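Local coordinates for protein RNA polymerase II subunit A C-terminal domain phosphatase SSU72 (Homo sapiens, PDB 4H3K) that dephosphorylates the C-terminal domain of RNA polymerase II and contributes to RNA processing, termination and, through its interaction with SYMPK, pre-mRNA polyadenylation, at residues D137-V140 and E141-S145; N73-D76 and F77-Y81. The protein carries 1 engineered substitution. All coordinates share one frame; numbering follows the deposited sequence.

Interaction 1: residues D137-V140 and E141-S145; sequences DQVV and EDLNS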
# COMPACT_ATOMS: atom_id res chain seq x y z
N ASP B 137 -6.94 11.37 9.40
CA ASP B 137 -7.65 11.84 8.18
C ASP B 137 -6.66 12.43 7.16
O ASP B 137 -6.79 12.20 5.97
CB ASP B 137 -8.70 12.90 8.50
CG ASP B 137 -9.89 12.33 9.23
OD1 ASP B 137 -10.13 11.10 9.15
OD2 ASP B 137 -10.58 13.12 9.90
N GLN B 138 -5.67 13.16 7.64
CA GLN B 138 -4.71 13.82 6.76
C GLN B 138 -3.78 12.80 6.13
O GLN B 138 -3.48 12.86 4.92
CB GLN B 138 -3.94 14.91 7.53
CG GLN B 138 -4.83 16.15 7.78
CD GLN B 138 -4.18 17.24 8.63
OE1 GLN B 138 -3.56 16.98 9.68
NE2 GLN B 138 -4.35 18.48 8.17
N VAL B 139 -3.33 11.85 6.94
CA VAL B 139 -2.48 10.79 6.41
C VAL B 139 -3.22 10.01 5.32
O VAL B 139 -2.69 9.75 4.24
CB VAL B 139 -2.05 9.80 7.54
CG1 VAL B 139 -1.57 8.48 6.91
CG2 VAL B 139 -0.95 10.45 8.44
N VAL B 140 -4.47 9.64 5.61
CA VAL B 140 -5.27 8.88 4.63
C VAL B 140 -5.57 9.68 3.35
O VAL B 140 -5.43 9.15 2.23
CB VAL B 140 -6.57 8.34 5.27
CG1 VAL B 140 -7.50 7.74 4.20
CG2 VAL B 140 -6.20 7.26 6.31
N GLU B 141 -5.95 10.95 3.52
CA GLU B 141 -6.18 11.80 2.36
C GLU B 141 -4.93 11.85 1.48
O GLU B 141 -5.02 11.72 0.26
CB GLU B 141 -6.54 13.23 2.75
CG GLU B 141 -6.91 14.04 1.47
CD GLU B 141 -7.56 15.36 1.75
OE1 GLU B 141 -7.42 15.86 2.90
OE2 GLU B 141 -8.22 15.91 0.83
N ASP B 142 -3.77 12.06 2.10
CA ASP B 142 -2.52 12.12 1.36
C ASP B 142 -2.24 10.80 0.60
O ASP B 142 -2.08 10.80 -0.62
CB ASP B 142 -1.37 12.42 2.32
CG ASP B 142 -0.09 12.70 1.61
OD1 ASP B 142 -0.14 13.29 0.52
OD2 ASP B 142 0.98 12.32 2.11
N LEU B 143 -2.15 9.67 1.30
CA LEU B 143 -1.82 8.40 0.64
C LEU B 143 -2.86 7.99 -0.41
O LEU B 143 -2.50 7.41 -1.45
CB LEU B 143 -1.68 7.28 1.69
CG LEU B 143 -0.57 7.52 2.72
CD1 LEU B 143 -0.57 6.40 3.79
CD2 LEU B 143 0.83 7.66 2.02
N ASN B 144 -4.13 8.28 -0.16
CA ASN B 144 -5.18 7.93 -1.11
C ASN B 144 -5.12 8.80 -2.38
O ASN B 144 -5.67 8.42 -3.41
CB ASN B 144 -6.58 8.03 -0.48
CG ASN B 144 -7.69 7.53 -1.42
OD1 ASN B 144 -7.78 6.33 -1.72
ND2 ASN B 144 -8.55 8.44 -1.89
N SER B 145 -4.46 9.94 -2.31
CA SER B 145 -4.30 10.81 -3.49
C SER B 145 -2.97 10.56 -4.25
O SER B 145 -2.74 11.13 -5.30
CB SER B 145 -4.40 12.28 -3.07
OG SER B 145 -3.25 12.61 -2.33
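Leu143 lies beside Val139 one turn further along helix 133-145, the crossover helix of a beta-alpha-beta unit whose parallel strands are 127-130 and 153-159. The pair illustrates how the i to i+4 repeat of a helix gathers apolar side chains on the face turned to a sheet. From Leu143, CB starts 3.7 Å from Val139 O. With chi1 at -61°, Leu143 CG sits beside its own backbone N and leans back over the preceding turn, coming within 3.4 Å of Val139 O. Leu143 CD1 carries the chain on to Val139 CG1, 3.9 Å away, so the two side chains run side by side and point the same way. Beyond them Leu143 packs on Ile128, Val154 and Cys212, and Val139 on Thr130 and Val156, which places both in the seam between helix and sheet.

The backbone beneath is regular. Leu143 N donates to Val139 O at 3.0 Å in an almost straight bond (177°), and matching bonds tie Glu141 to Asp137, Asp142 to Gln138 and Asn144 to Val140.

Polar ends on the other faces find partners elsewhere: Gln138 OE1 bonds to Thr58, Asp142 OD2 forms a salt bridge with Arg146, and Asp137 OD1 forms a salt bridge with a basic side chain on the chain of another protein in the assembly. Asp142 O takes two donors from Ser145: OG at 2.8 Å and N at 3.0 Å, both from the same face of its carbonyl plane.

Interaction 2: residues N73-D76 and F77-Y81; sequences NVYD and FKTTY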
# COMPACT_ATOMS: atom_id res chain seq x y z
N ASN B 73 3.07 29.54 19.92
CA ASN B 73 4.13 29.94 19.02
C ASN B 73 4.01 29.16 17.73
O ASN B 73 3.75 27.95 17.73
CB ASN B 73 5.47 29.66 19.68
CG ASN B 73 5.67 30.51 20.90
OD1 ASN B 73 5.80 31.73 20.80
ND2 ASN B 73 5.67 29.88 22.08
N VAL B 74 4.18 29.85 16.61
CA VAL B 74 4.01 29.19 15.34
C VAL B 74 5.29 29.30 14.52
O VAL B 74 5.91 30.36 14.50
CB VAL B 74 2.80 29.76 14.56
CG1 VAL B 74 2.73 29.14 13.19
CG2 VAL B 74 1.51 29.47 15.30
N TYR B 75 5.66 28.20 13.84
CA TYR B 75 6.83 28.15 12.95
C TYR B 75 6.51 27.41 11.64
O TYR B 75 5.55 26.62 11.56
CB TYR B 75 7.98 27.40 13.63
CG TYR B 75 8.41 28.03 14.92
CD1 TYR B 75 9.38 29.03 14.93
CD2 TYR B 75 7.83 27.65 16.12
CE1 TYR B 75 9.78 29.63 16.13
CE2 TYR B 75 8.21 28.23 17.31
CZ TYR B 75 9.19 29.22 17.31
OH TYR B 75 9.55 29.78 18.50
N ASP B 76 7.33 27.67 10.62
CA ASP B 76 7.34 26.88 9.41
C ASP B 76 7.97 25.50 9.72
O ASP B 76 8.78 25.36 10.64
CB ASP B 76 8.16 27.60 8.32
CG ASP B 76 7.88 27.08 6.92
OD1 ASP B 76 7.98 25.85 6.68
OD2 ASP B 76 7.57 27.90 6.02
N PHE B 77 7.61 24.48 8.94
CA PHE B 77 8.31 23.19 9.02
C PHE B 77 9.80 23.23 8.62
O PHE B 77 10.56 22.33 9.00
CB PHE B 77 7.57 22.14 8.20
CG PHE B 77 6.59 21.37 8.99
CD1 PHE B 77 5.27 21.80 9.09
CD2 PHE B 77 6.97 20.18 9.64
CE1 PHE B 77 4.33 21.07 9.82
CE2 PHE B 77 6.03 19.43 10.37
CZ PHE B 77 4.72 19.88 10.47
N LYS B 78 10.21 24.26 7.87
CA LYS B 78 11.60 24.43 7.47
C LYS B 78 12.51 24.86 8.63
O LYS B 78 13.72 24.83 8.49
CB LYS B 78 11.72 25.42 6.29
CG LYS B 78 11.24 24.84 4.96
CD LYS B 78 10.61 25.89 4.07
CE LYS B 78 9.44 25.29 3.30
NZ LYS B 78 9.72 25.06 1.84
N THR B 79 11.94 25.24 9.77
CA THR B 79 12.70 25.72 10.91
C THR B 79 13.23 24.57 11.77
O THR B 79 12.51 23.64 12.10
CB THR B 79 11.83 26.63 11.78
OG1 THR B 79 11.29 27.70 10.99
CG2 THR B 79 12.62 27.19 12.93
N THR B 80 14.49 24.67 12.12
CA THR B 80 15.22 23.70 12.93
C THR B 80 14.76 23.71 14.40
O THR B 80 14.31 24.74 14.92
CB THR B 80 16.74 24.04 12.75
OG1 THR B 80 17.34 23.08 11.88
CG2 THR B 80 17.50 24.11 14.01
N TYR B 81 14.81 22.55 15.07
CA TYR B 81 14.51 22.50 16.50
C TYR B 81 15.41 23.46 17.29
O TYR B 81 14.98 24.11 18.25
CB TYR B 81 14.68 21.09 17.06
CG TYR B 81 13.69 20.05 16.52
CD1 TYR B 81 12.33 20.15 16.78
CD2 TYR B 81 14.15 18.96 15.77
CE1 TYR B 81 11.41 19.17 16.29
CE2 TYR B 81 13.25 17.98 15.28
CZ TYR B 81 11.89 18.10 15.54
OH TYR B 81 11.04 17.13 15.07
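Asp76 OD1 accepts the backbone N-H of Lys78 at 3.0 Å in a fairly straight bond (164°). The donor meets the carboxylate on its anti side, 35° out of plane; chi1 of Asp76 (-162°) sets CG beside the carbonyl carbon and so brings OD1 over the following peptide. Asp76 also accepts through its backbone: Thr79 N donates to Asp76 O at 3.3 Å from well above the carbonyl plane, and Thr79 OG1 adds a weak bond to that oxygen at 3.4 Å.

The first of these bonds closes an Asx turn and the second a type I beta turn from Asp76 to Thr79, one laid over the other. Together they turn the chain from strand 73-75 toward helix 81-98, with Thr80 at the N-cap position.

Outside the turn, the bent aliphatic chain of Lys78 runs alongside the carboxylate, its CD 3.7 Å from Asp76 OD1. Lys78 NZ remains 5.2 Å from Asp76 OD1, so any attraction between the charges acts over a distance. Thr79 CG2 approaches CD1 of the Tyr75 ring at 4.2 Å, while Tyr75 OH is hydrogen-bonded to Asp87 in helix 81-98. Phe77 keeps CB 3.7 Å from Asp76 C, and its side chain packs on Val62 and Arg117; Phe77 O is hydrogen-bonded to Arg114 NH1.

Interactions 1 and 2 come one after the other along the chain, 73-81 first, and do not touch: their centres are 23 Å apart and their nearest atoms about 9 Å. Interaction 1 belongs to a helix packed on the five-stranded sheet, whereas interaction 2 includes the second strand of the two-stranded antiparallel sheet of 62-64 and 73-75 and the turn after it. The end of segment 77-81 reaches the loop between strand 27-32 and helix 38-48, the phosphate-binding loop of this phosphatase family: Tyr81 OH is hydrogen-bonded to Asn35 O. Interaction 1, on helix 133-145, has three residues within reach of the chain of another protein, whereas no other chain of the assembly touches interaction 2.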